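Local coordinates for protein beta-N-acetylhexosaminidase (Streptomyces plicatus, PDB 1JAK) that hydrolyses terminal N-acetylhexosamine residues of beta-N-acetylhexosaminides as a family 20 glycoside hydrolase, by substrate-assisted catalysis in an alpha/beta barrel, at residues T22-V27 with L145-T150; P29-V34 with I151-R156; G37-R42 with S104-V109; H48-D53 with G85-L90. All blocks are in the same frame, centred on the assembly; numbering follows the deposited sequence.

Interaction 1 (T22-V27 with L145-T150); sequences TPLDRV and LVAGGT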
loop_
_atom_site.group_PDB
_atom_site.type_symbol
_atom_site.label_atom_id
_atom_site.label_comp_id
_atom_site.label_asym_id
_atom_site.label_seq_id
_atom_site.Cartn_x
_atom_site.Cartn_y
_atom_site.Cartn_z
ATOM N N THR A 22 25.414 -3.582 9.605
ATOM C CA THR A 22 24.675 -4.698 9.032
ATOM C C THR A 22 25.119 -4.827 7.576
ATOM O O THR A 22 25.463 -3.832 6.937
ATOM C CB THR A 22 23.149 -4.455 9.080
ATOM O OG1 THR A 22 22.818 -3.311 8.282
ATOM C CG2 THR A 22 22.694 -4.213 10.514
ATOM N N PRO A 23 25.123 -6.057 7.035
ATOM C CA PRO A 23 25.534 -6.288 5.647
ATOM C C PRO A 23 24.792 -5.393 4.661
ATOM O O PRO A 23 23.602 -5.130 4.823
ATOM C CB PRO A 23 25.227 -7.769 5.443
ATOM C CG PRO A 23 25.461 -8.339 6.810
ATOM C CD PRO A 23 24.774 -7.327 7.695
ATOM N N LEU A 24 25.504 -4.939 3.635
ATOM C CA LEU A 24 24.932 -4.057 2.624
ATOM C C LEU A 24 23.725 -4.647 1.897
ATOM O O LEU A 24 22.870 -3.909 1.411
ATOM C CB LEU A 24 26.012 -3.676 1.603
ATOM C CG LEU A 24 25.662 -2.632 0.539
ATOM C CD1 LEU A 24 25.366 -1.294 1.205
ATOM C CD2 LEU A 24 26.824 -2.488 -0.443
ATOM N N ASP A 25 23.649 -5.973 1.831
ATOM C CA ASP A 25 22.544 -6.633 1.137
ATOM C C ASP A 25 21.367 -6.965 2.046
ATOM O O ASP A 25 20.325 -7.425 1.572
ATOM C CB ASP A 25 23.031 -7.937 0.504
ATOM C CG ASP A 25 23.264 -9.027 1.537
ATOM O OD1 ASP A 25 24.092 -8.821 2.447
ATOM O OD2 ASP A 25 22.612 -10.089 1.447
ATOM N N ARG A 26 21.525 -6.741 3.344
ATOM C CA ARG A 26 20.467 -7.078 4.287
ATOM C C ARG A 26 19.366 -6.031 4.375
ATOM O O ARG A 26 19.195 -5.373 5.402
ATOM C CB ARG A 26 21.072 -7.339 5.669
ATOM C CG ARG A 26 20.123 -8.010 6.653
ATOM C CD ARG A 26 20.905 -8.783 7.706
ATOM N NE ARG A 26 21.682 -9.864 7.103
ATOM C CZ ARG A 26 22.519 -10.653 7.770
ATOM N NH1 ARG A 26 22.698 -10.485 9.074
ATOM N NH2 ARG A 26 23.179 -11.610 7.133
ATOM N N VAL A 27 18.613 -5.890 3.288
ATOM C CA VAL A 27 17.514 -4.931 3.240
ATOM C C VAL A 27 16.329 -5.530 2.487
ATOM O O VAL A 27 16.488 -6.458 1.690
ATOM C CB VAL A 27 17.932 -3.620 2.535
ATOM C CG1 VAL A 27 19.243 -3.101 3.108
ATOM C CG2 VAL A 27 18.058 -3.846 1.057
ATOM N N LEU A 145 26.695 3.523 11.659
ATOM C CA LEU A 145 27.444 2.930 10.562
ATOM C C LEU A 145 26.599 2.516 9.362
ATOM O O LEU A 145 25.470 2.048 9.511
ATOM C CB LEU A 145 28.204 1.705 11.073
ATOM C CG LEU A 145 29.238 1.959 12.170
ATOM C CD1 LEU A 145 29.681 0.637 12.785
ATOM C CD2 LEU A 145 30.418 2.710 11.580
ATOM N N VAL A 146 27.170 2.694 8.177
ATOM C CA VAL A 146 26.525 2.325 6.923
ATOM C C VAL A 146 27.541 1.515 6.122
ATOM O O VAL A 146 28.557 2.050 5.677
ATOM C CB VAL A 146 26.124 3.567 6.102
ATOM C CG1 VAL A 146 25.422 3.135 4.816
ATOM C CG2 VAL A 146 25.218 4.466 6.930
ATOM N N ALA A 147 27.265 0.226 5.951
ATOM C CA ALA A 147 28.158 -0.664 5.216
ATOM C C ALA A 147 28.705 -0.022 3.942
ATOM O O ALA A 147 27.993 0.690 3.233
ATOM C CB ALA A 147 27.433 -1.962 4.877
ATOM N N GLY A 148 29.978 -0.281 3.658
ATOM C CA GLY A 148 30.598 0.284 2.476
ATOM C C GLY A 148 30.282 -0.479 1.204
ATOM O O GLY A 148 30.080 -1.694 1.228
ATOM N N GLY A 149 30.231 0.236 0.086
ATOM C CA GLY A 149 29.949 -0.411 -1.180
ATOM C C GLY A 149 28.972 0.358 -2.045
ATOM O O GLY A 149 28.696 1.535 -1.805
ATOM N N THR A 150 28.438 -0.317 -3.054
ATOM C CA THR A 150 27.496 0.309 -3.964
ATOM C C THR A 150 26.253 -0.540 -4.191
ATOM O O THR A 150 26.339 -1.755 -4.354
ATOM C CB THR A 150 28.147 0.573 -5.333
ATOM O OG1 THR A 150 29.197 1.538 -5.188
ATOM C CG2 THR A 150 27.113 1.093 -6.326
HETATM O O HOH W 1 25.025 -1.082 7.031
#
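Leu24 and Ala147 carry the apolar part of this contact, and their CA atoms mark the closest backbone approach, 5.4 Å. The CB of Ala147 points into the bend of Thr22-Val27, where it meets the carbonyl O of Thr22 at 3.4 Å and the CB of Leu24 at 4.0 Å. Leu24 reaches further along the strand: with CG anti to the backbone N (chi1 -173°), its CD2 branch runs over the Gly148-Thr150 backbone, 3.7 Å from the O of Gly148. CD2 also lies 3.8 Å from the CA of Gly149. A side chain on Gly149 would collide with that methyl, and the backbone angles there suit glycine in their own right.

The polar part is indirect. No direct hydrogen bond joins the segments; instead a water donates to Thr22 O at 2.8 Å and accepts from Ala147 N, also at 2.8 Å, so the backbone N-H of Ala147 is satisfied through solvent. Residues Pro23-Arg26 form a type I turn, closed by a bond from Arg26 N to Pro23 O of 3.0 Å, which presents Leu24 toward the strand.

Ser104 OG bonds the carbonyls of Val146 and Ala147, while Tyr41 pairs with Val146 through the backbone. Leu24 also packs on Leu129 of helix 116-129 and on Val34 and Pro36 of strand 33-36, placing the N-terminal loop between that helix and the sheet edge.

Interaction 2 (P29-V34 with I151-R156); sequences PAPASV and IEDTPR. With SO4 (sulfate ion), chain B.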
loop_
_atom_site.group_PDB
_atom_site.type_symbol
_atom_site.label_atom_id
_atom_site.label_comp_id
_atom_site.label_asym_id
_atom_site.label_seq_id
_atom_site.Cartn_x
_atom_site.Cartn_y
_atom_site.Cartn_z
ATOM N N PRO A 29 12.857 -4.249 0.237
ATOM C CA PRO A 29 13.056 -5.319 -0.753
ATOM C C PRO A 29 14.528 -5.560 -1.087
ATOM O O PRO A 29 15.364 -4.667 -0.951
ATOM C CB PRO A 29 12.305 -4.802 -1.981
ATOM C CG PRO A 29 11.247 -3.917 -1.401
ATOM C CD PRO A 29 11.994 -3.190 -0.312
ATOM N N ALA A 30 14.843 -6.770 -1.534
ATOM C CA ALA A 30 16.210 -7.086 -1.926
ATOM C C ALA A 30 16.561 -6.141 -3.078
ATOM O O ALA A 30 15.792 -6.005 -4.028
ATOM C CB ALA A 30 16.293 -8.535 -2.394
ATOM N N PRO A 31 17.715 -5.457 -3.004
ATOM C CA PRO A 31 18.070 -4.550 -4.101
ATOM C C PRO A 31 18.468 -5.334 -5.352
ATOM O O PRO A 31 18.943 -6.468 -5.257
ATOM C CB PRO A 31 19.243 -3.749 -3.530
ATOM C CG PRO A 31 19.023 -3.809 -2.050
ATOM C CD PRO A 31 18.596 -5.244 -1.846
ATOM N N ALA A 32 18.280 -4.723 -6.517
ATOM C CA ALA A 32 18.606 -5.363 -7.788
ATOM C C ALA A 32 20.085 -5.728 -7.881
ATOM O O ALA A 32 20.444 -6.764 -8.445
ATOM C CB ALA A 32 18.218 -4.447 -8.941
ATOM N N SER A 33 20.939 -4.876 -7.326
ATOM C CA SER A 33 22.378 -5.116 -7.354
ATOM C C SER A 33 23.053 -4.597 -6.092
ATOM O O SER A 33 22.865 -3.446 -5.710
ATOM C CB SER A 33 23.001 -4.433 -8.571
ATOM O OG SER A 33 24.412 -4.566 -8.553
ATOM N N VAL A 34 23.839 -5.455 -5.449
ATOM C CA VAL A 34 24.555 -5.082 -4.234
ATOM C C VAL A 34 26.022 -5.461 -4.397
ATOM O O VAL A 34 26.350 -6.624 -4.633
ATOM C CB VAL A 34 23.993 -5.808 -2.992
ATOM C CG1 VAL A 34 24.713 -5.324 -1.740
ATOM C CG2 VAL A 34 22.496 -5.556 -2.871
ATOM N N ILE A 151 25.102 0.122 -4.189
ATOM C CA ILE A 151 23.825 -0.531 -4.439
ATOM C C ILE A 151 23.204 0.184 -5.636
ATOM O O ILE A 151 23.143 1.412 -5.664
ATOM C CB ILE A 151 22.839 -0.395 -3.238
ATOM C CG1 ILE A 151 23.311 -1.245 -2.058
ATOM C CG2 ILE A 151 21.434 -0.820 -3.670
ATOM C CD1 ILE A 151 22.399 -1.164 -0.838
ATOM N N GLU A 152 22.777 -0.581 -6.634
ATOM C CA GLU A 152 22.113 -0.017 -7.806
ATOM C C GLU A 152 20.773 -0.727 -7.757
ATOM O O GLU A 152 20.714 -1.955 -7.792
ATOM C CB GLU A 152 22.889 -0.336 -9.083
ATOM C CG GLU A 152 24.275 0.291 -9.086
ATOM C CD GLU A 152 24.890 0.368 -10.466
ATOM O OE1 GLU A 152 24.433 1.202 -11.278
ATOM O OE2 GLU A 152 25.826 -0.409 -10.740
ATOM N N ASP A 153 19.701 0.052 -7.682
ATOM C CA ASP A 153 18.373 -0.516 -7.490
ATOM C C ASP A 153 17.257 0.090 -8.350
ATOM O O ASP A 153 17.119 1.306 -8.432
ATOM C CB ASP A 153 18.055 -0.325 -6.002
ATOM C CG ASP A 153 17.074 -1.334 -5.455
ATOM O OD1 ASP A 153 16.729 -2.308 -6.153
ATOM O OD2 ASP A 153 16.660 -1.139 -4.291
ATOM N N THR A 154 16.461 -0.772 -8.981
ATOM C CA THR A 154 15.326 -0.344 -9.796
ATOM C C THR A 154 14.199 -1.348 -9.541
ATOM O O THR A 154 14.462 -2.501 -9.211
ATOM C CB THR A 154 15.655 -0.343 -11.303
ATOM O OG1 THR A 154 16.159 -1.630 -11.679
ATOM C CG2 THR A 154 16.689 0.739 -11.627
ATOM N N PRO A 155 12.933 -0.922 -9.691
ATOM C CA PRO A 155 11.778 -1.802 -9.463
ATOM C C PRO A 155 11.374 -2.723 -10.614
ATOM O O PRO A 155 11.484 -2.368 -11.786
ATOM C CB PRO A 155 10.672 -0.816 -9.123
ATOM C CG PRO A 155 10.983 0.317 -10.049
ATOM C CD PRO A 155 12.491 0.469 -9.892
ATOM N N ARG A 156 10.882 -3.904 -10.256
ATOM C CA ARG A 156 10.428 -4.894 -11.227
ATOM C C ARG A 156 9.053 -4.513 -11.775
ATOM O O ARG A 156 8.813 -4.583 -12.985
ATOM C CB ARG A 156 10.351 -6.270 -10.562
ATOM C CG ARG A 156 9.855 -7.384 -11.475
ATOM C CD ARG A 156 9.741 -8.695 -10.720
ATOM N NE ARG A 156 9.385 -9.797 -11.611
ATOM C CZ ARG A 156 9.140 -11.040 -11.207
ATOM N NH1 ARG A 156 9.204 -11.355 -9.920
ATOM N NH2 ARG A 156 8.849 -11.978 -12.101
HETATM S S SO4 B . 8.947 -9.936 -15.463
HETATM O O1 SO4 B . 7.658 -9.931 -16.183
HETATM O O2 SO4 B . 9.229 -11.297 -14.965
HETATM O O3 SO4 B . 10.021 -9.516 -16.385
HETATM O O4 SO4 B . 8.883 -8.993 -14.328
HETATM O O HOH W 2 15.137 -2.171 -2.213
#
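Asp153 reaches across to the bend before strand 33-36 and accepts a bond from the backbone N of Ala32 at its OD1, 2.9 Å long and 160° at the hydrogen. The torsion chi1 of -154° swings its CG away from its own N and over Pro31 and Ala32, and the N-H arrives from above the carboxylate plane, 54° out of it. The same OD1 accepts from Trp474 NE1. A water donates to OD2 at 2.8 Å and also to Pro29 O, so both oxygens of this buried carboxylate are engaged.

Beside it, Ile151 turns its CG2 branch onto the Pro31 ring, CG2 to CB 3.7 Å, and the two side chains cross at a slant. Its other branch reaches toward Val34, CG1 to CG1 4.3 Å. On the other face of the sheet, Ser33 and Glu152 meet through their CB atoms at 4.1 Å; Glu152 OE1 is hydrogen-bonded to Tyr95 OH.

The extended Arg156 side chain holds a sulfate, probably from the crystallisation liquor, at the guanidinium edge: NE bonds O4 at 2.9 Å and NH2 bonds O2 at 3.0 Å. NH2 also pairs with Asp427.

Ser33 and Glu152 are an antiparallel hydrogen-bonded pair (Glu152 N to Ser33 O 3.0 Å, with a weak return bond), Val34 and Ile151 the next, non-hydrogen-bonded one. This is a short antiparallel strand pairing within the mixed sheet of the family 20 N-terminal domain.

Interaction 3 (G37-R42 with S104-V109); sequences GGAPYR and SGPAGV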
loop_
_atom_site.group_PDB
_atom_site.type_symbol
_atom_site.label_atom_id
_atom_site.label_comp_id
_atom_site.label_asym_id
_atom_site.label_seq_id
_atom_site.Cartn_x
_atom_site.Cartn_y
_atom_site.Cartn_z
ATOM N N GLY A 37 31.966 -3.472 -0.341
ATOM C CA GLY A 37 33.399 -3.282 -0.439
ATOM C C GLY A 37 33.896 -2.067 0.308
ATOM O O GLY A 37 33.181 -1.076 0.455
ATOM N N GLY A 38 35.132 -2.148 0.789
ATOM C CA GLY A 38 35.719 -1.034 1.508
ATOM C C GLY A 38 35.171 -0.818 2.902
ATOM O O GLY A 38 34.421 -1.644 3.434
ATOM N N ALA A 39 35.554 0.308 3.495
ATOM C CA ALA A 39 35.123 0.663 4.836
ATOM C C ALA A 39 33.756 1.333 4.786
ATOM O O ALA A 39 33.356 1.877 3.761
ATOM C CB ALA A 39 36.139 1.596 5.478
ATOM N N PRO A 40 33.023 1.304 5.903
ATOM C CA PRO A 40 31.695 1.915 5.955
ATOM C C PRO A 40 31.762 3.416 6.175
ATOM O O PRO A 40 32.841 3.984 6.371
ATOM C CB PRO A 40 31.058 1.215 7.142
ATOM C CG PRO A 40 32.220 1.113 8.087
ATOM C CD PRO A 40 33.338 0.632 7.177
ATOM N N TYR A 41 30.600 4.057 6.122
ATOM C CA TYR A 41 30.514 5.479 6.393
ATOM C C TYR A 41 29.976 5.546 7.808
ATOM O O TYR A 41 29.261 4.641 8.251
ATOM C CB TYR A 41 29.531 6.187 5.458
ATOM C CG TYR A 41 29.314 7.640 5.838
ATOM C CD1 TYR A 41 30.376 8.547 5.825
ATOM C CD2 TYR A 41 28.061 8.101 6.242
ATOM C CE1 TYR A 41 30.197 9.877 6.207
ATOM C CE2 TYR A 41 27.871 9.430 6.626
ATOM C CZ TYR A 41 28.943 10.311 6.607
ATOM O OH TYR A 41 28.768 11.623 6.994
ATOM N N ARG A 42 30.317 6.608 8.523
ATOM C CA ARG A 42 29.842 6.768 9.883
ATOM C C ARG A 42 29.291 8.175 10.021
ATOM O O ARG A 42 30.013 9.150 9.817
ATOM C CB ARG A 42 30.993 6.573 10.871
ATOM C CG ARG A 42 30.563 6.445 12.320
ATOM C CD ARG A 42 31.746 6.701 13.238
ATOM N NE ARG A 42 31.547 6.166 14.579
ATOM C CZ ARG A 42 31.988 4.979 14.982
ATOM N NH1 ARG A 42 32.657 4.194 14.145
ATOM N NH2 ARG A 42 31.773 4.580 16.229
ATOM N N SER A 104 28.500 4.116 -0.570
ATOM C CA SER A 104 28.866 4.323 0.826
ATOM C C SER A 104 30.336 4.043 1.106
ATOM O O SER A 104 30.888 3.044 0.651
ATOM C CB SER A 104 28.009 3.434 1.729
ATOM O OG SER A 104 28.413 3.548 3.083
ATOM N N GLY A 105 30.956 4.931 1.876
ATOM C CA GLY A 105 32.355 4.778 2.221
ATOM C C GLY A 105 32.793 5.893 3.150
ATOM O O GLY A 105 31.987 6.751 3.505
ATOM N N PRO A 106 34.068 5.912 3.565
ATOM C CA PRO A 106 34.568 6.958 4.462
ATOM C C PRO A 106 34.325 8.371 3.936
ATOM O O PRO A 106 34.194 9.315 4.715
ATOM C CB PRO A 106 36.056 6.634 4.565
ATOM C CG PRO A 106 36.079 5.139 4.435
ATOM C CD PRO A 106 35.113 4.909 3.293
ATOM N N ALA A 107 34.265 8.510 2.614
ATOM C CA ALA A 107 34.056 9.813 1.991
ATOM C C ALA A 107 32.609 10.283 2.092
ATOM O O ALA A 107 32.296 11.425 1.745
ATOM C CB ALA A 107 34.491 9.768 0.529
ATOM N N GLY A 108 31.734 9.400 2.565
ATOM C CA GLY A 108 30.334 9.752 2.713
ATOM C C GLY A 108 29.371 8.816 2.005
ATOM O O GLY A 108 29.774 7.824 1.391
ATOM N N VAL A 109 28.086 9.124 2.113
ATOM C CA VAL A 109 27.053 8.332 1.458
ATOM C C VAL A 109 26.413 9.213 0.401
ATOM O O VAL A 109 26.021 10.348 0.681
ATOM C CB VAL A 109 25.960 7.867 2.449
ATOM C CG1 VAL A 109 24.782 7.271 1.685
ATOM C CG2 VAL A 109 26.533 6.828 3.399
#
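Tyr41 and Gly105 mark the closest backbone approach, their CA atoms 4.6 Å apart, yet no hydrogen bond crosses between the segments. The backbones meet instead through a CA-H...O contact from Gly105 CA to Ala39 O, 3.4 Å and 165° at the hydrogen. Gly105-Gly108 form a type I turn, with Gly108 N bonded to Gly105 O at 2.8 Å and Gly105 N to Gly108 O.

The Tyr41 ring lies over the start of strand 108-113, with Pro106 O at its edge. Its CG is anti to the backbone N (chi1 173°), which lays one ring face against Gly108 and the N of Val109; the nearest ring carbon, CD1, is 3.3 Å from Gly108 CA. CD2 meets CG2 of Val109 at 3.5 Å, the two side chains crossing at about a right angle. A leucine in place of Tyr41 would probably leave the Gly108-Val109 backbone less well covered and Thr47 OG1 without the hydroxyl it bonds. Ala39 CB touches Pro106 CG at 3.7 Å.

The arrangement is a beta hairpin, strands 100-105 and 108-113 joined by a two-residue turn, with an aromatic side chain packed over the first residues of its second strand.

Interaction 4 (H48-D53 with G85-L90); sequences HIRVDD and GIRLRL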
loop_
_atom_site.group_PDB
_atom_site.type_symbol
_atom_site.label_atom_id
_atom_site.label_comp_id
_atom_site.label_asym_id
_atom_site.label_seq_id
_atom_site.Cartn_x
_atom_site.Cartn_y
_atom_site.Cartn_z
ATOM N N HIS A 48 26.357 16.926 7.411
ATOM C CA HIS A 48 25.405 17.770 6.697
ATOM C C HIS A 48 24.748 16.925 5.611
ATOM O O HIS A 48 25.340 15.964 5.122
ATOM C CB HIS A 48 26.123 18.940 6.017
ATOM C CG HIS A 48 26.562 20.019 6.955
ATOM N ND1 HIS A 48 26.935 19.772 8.257
ATOM C CD2 HIS A 48 26.724 21.351 6.765
ATOM C CE1 HIS A 48 27.307 20.902 8.831
ATOM N NE2 HIS A 48 27.189 21.876 7.947
ATOM N N ILE A 49 23.520 17.281 5.248
ATOM C CA ILE A 49 22.807 16.590 4.182
ATOM C C ILE A 49 22.803 17.571 3.015
ATOM O O ILE A 49 22.128 18.599 3.059
ATOM C CB ILE A 49 21.357 16.250 4.589
ATOM C CG1 ILE A 49 21.370 15.168 5.674
ATOM C CG2 ILE A 49 20.568 15.767 3.375
ATOM C CD1 ILE A 49 20.023 14.931 6.322
ATOM N N ARG A 50 23.591 17.257 1.991
ATOM C CA ARG A 50 23.705 18.103 0.809
ATOM C C ARG A 50 22.695 17.668 -0.242
ATOM O O ARG A 50 22.633 16.494 -0.598
ATOM C CB ARG A 50 25.123 18.001 0.237
ATOM C CG ARG A 50 25.362 18.761 -1.068
ATOM C CD ARG A 50 25.261 20.266 -0.891
ATOM N NE ARG A 50 25.958 20.987 -1.957
ATOM C CZ ARG A 50 25.562 21.033 -3.226
ATOM N NH1 ARG A 50 24.460 20.405 -3.609
ATOM N NH2 ARG A 50 26.278 21.706 -4.116
ATOM N N VAL A 51 21.908 18.622 -0.728
ATOM C CA VAL A 51 20.899 18.351 -1.745
ATOM C C VAL A 51 21.045 19.348 -2.888
ATOM O O VAL A 51 21.764 20.341 -2.767
ATOM C CB VAL A 51 19.472 18.488 -1.174
ATOM C CG1 VAL A 51 19.272 17.516 -0.022
ATOM C CG2 VAL A 51 19.233 19.919 -0.711
ATOM N N ASP A 52 20.365 19.082 -3.998
ATOM C CA ASP A 52 20.417 19.992 -5.134
ATOM C C ASP A 52 19.601 21.227 -4.792
ATOM O O ASP A 52 18.731 21.185 -3.919
ATOM C CB ASP A 52 19.844 19.333 -6.388
ATOM C CG ASP A 52 20.603 18.089 -6.787
ATOM O OD1 ASP A 52 21.852 18.123 -6.773
ATOM O OD2 ASP A 52 19.950 17.081 -7.125
ATOM N N ASP A 53 19.877 22.326 -5.481
ATOM C CA ASP A 53 19.162 23.567 -5.234
ATOM C C ASP A 53 17.779 23.534 -5.880
ATOM O O ASP A 53 17.495 24.286 -6.813
ATOM C CB ASP A 53 19.980 24.751 -5.763
ATOM C CG ASP A 53 19.392 26.090 -5.369
ATOM O OD1 ASP A 53 18.617 26.140 -4.390
ATOM O OD2 ASP A 53 19.718 27.099 -6.030
ATOM N N GLY A 85 28.312 15.076 4.149
ATOM C CA GLY A 85 28.600 13.667 4.349
ATOM C C GLY A 85 27.552 12.775 3.710
ATOM O O GLY A 85 27.845 11.649 3.314
ATOM N N ILE A 86 26.321 13.268 3.640
ATOM C CA ILE A 86 25.232 12.531 3.005
ATOM C C ILE A 86 24.760 13.420 1.868
ATOM O O ILE A 86 24.299 14.538 2.098
ATOM C CB ILE A 86 24.053 12.280 3.972
ATOM C CG1 ILE A 86 24.494 11.345 5.098
ATOM C CG2 ILE A 86 22.880 11.663 3.208
ATOM C CD1 ILE A 86 23.435 11.108 6.159
ATOM N N ARG A 87 24.886 12.932 0.640
ATOM C CA ARG A 87 24.486 13.718 -0.517
ATOM C C ARG A 87 23.370 13.067 -1.317
ATOM O O ARG A 87 23.431 11.880 -1.634
ATOM C CB ARG A 87 25.687 13.952 -1.437
ATOM C CG ARG A 87 25.355 14.693 -2.732
ATOM C CD ARG A 87 26.115 16.006 -2.827
ATOM N NE ARG A 87 25.947 16.675 -4.118
ATOM C CZ ARG A 87 24.805 17.193 -4.565
ATOM N NH1 ARG A 87 23.698 17.128 -3.834
ATOM N NH2 ARG A 87 24.771 17.789 -5.752
ATOM N N LEU A 88 22.353 13.862 -1.626
ATOM C CA LEU A 88 21.222 13.405 -2.420
ATOM C C LEU A 88 21.325 14.196 -3.717
ATOM O O LEU A 88 21.204 15.421 -3.715
ATOM C CB LEU A 88 19.904 13.723 -1.705
ATOM C CG LEU A 88 19.792 13.230 -0.258
ATOM C CD1 LEU A 88 18.401 13.548 0.281
ATOM C CD2 LEU A 88 20.056 11.732 -0.195
ATOM N N ARG A 89 21.565 13.504 -4.825
ATOM C CA ARG A 89 21.710 14.199 -6.094
ATOM C C ARG A 89 20.878 13.649 -7.237
ATOM O O ARG A 89 20.751 12.437 -7.408
ATOM C CB ARG A 89 23.185 14.227 -6.502
ATOM C CG ARG A 89 23.865 12.871 -6.518
ATOM C CD ARG A 89 25.377 13.025 -6.651
ATOM N NE ARG A 89 25.769 13.591 -7.940
ATOM C CZ ARG A 89 25.767 12.913 -9.083
ATOM N NH1 ARG A 89 25.396 11.640 -9.102
ATOM N NH2 ARG A 89 26.139 13.507 -10.210
ATOM N N LEU A 90 20.312 14.567 -8.012
ATOM C CA LEU A 90 19.504 14.214 -9.169
ATOM C C LEU A 90 20.400 14.337 -10.391
ATOM O O LEU A 90 20.991 15.390 -10.635
ATOM C CB LEU A 90 18.313 15.164 -9.295
ATOM C CG LEU A 90 17.304 15.109 -8.149
ATOM C CD1 LEU A 90 16.290 16.229 -8.299
ATOM C CD2 LEU A 90 16.618 13.750 -8.142
HETATM O O HOH W 3 22.622 17.183 -9.017
#
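Arg50 O is gripped by two donors of the neighbouring strand: Leu88 N at 2.8 Å, the bond nearly straight at 171°, and more weakly Arg87 NH1 at 3.5 Å. The second donor curls back because the Arg87 chain bends at chi2 (119°, away from a staggered value), which sets Arg50 O at the edge of the guanidinium, in its plane. Arg50 lies side by side with Arg87, its CG 3.4 Å from Arg87 CD, and its NH1 comes over one guanidinium face of Arg87 while Arg89 CB covers the opposite face; the guanidinium planes are 47° apart.

Two like charges this near would probably repel, but Asp52 probably offsets part of this: Arg87 NH2 forms a salt bridge with Asp52 OD1, 3.1 Å, the carboxylate turned almost perpendicular to the guanidinium. A methionine in place of Arg87 would probably leave Asp52 OD1 without its charged mate and Arg50 O with one donor fewer.

The pairing is that of adjacent parallel strands in the alpha/beta N-terminal domain, Ile49 beside Ile86 and Arg50 beside Arg87; after strand 49-50 the chain runs through helix 55-72 and the short strand 78-79 before it reaches 86-90. Arg50 N bonds Ile86 O at 2.8 Å and Ile86 N bonds His48 O at 3.2 Å. On the face toward that helix, Val51 CG1 lies alongside Leu88 CD1 at 4.1 Å, and Ile49 and Ile86 touch Ala65 and Leu64.

Beyond them, Asp52 OD2 receives Leu90 N at 2.7 Å through its syn lone pair, and a water links OD1 to Leu90 O.

From the N terminus, the chain first passes through 22-27, whose partner 145-150 lies 118 residues on, so interaction 1 closes a long loop. Interaction 2 starts at 29-34 and closes at 151-156, each a few residues beyond its counterpart in interaction 1; the two cross along the chain, share strand 145-153, and touch where Leu24 packs on Val34 and Ile151. Interaction 3, 37-42 with 104-109, nests inside both loops, and interaction 4 nests inside interaction 3. Backbone bonds from Val109 to Gly85 and Arg87 join interactions 3 and 4, and Val146 with Tyr41 joins 1 and 3. Together they tie the N-terminal loop to most strands of one mixed sheet in the N-terminal domain.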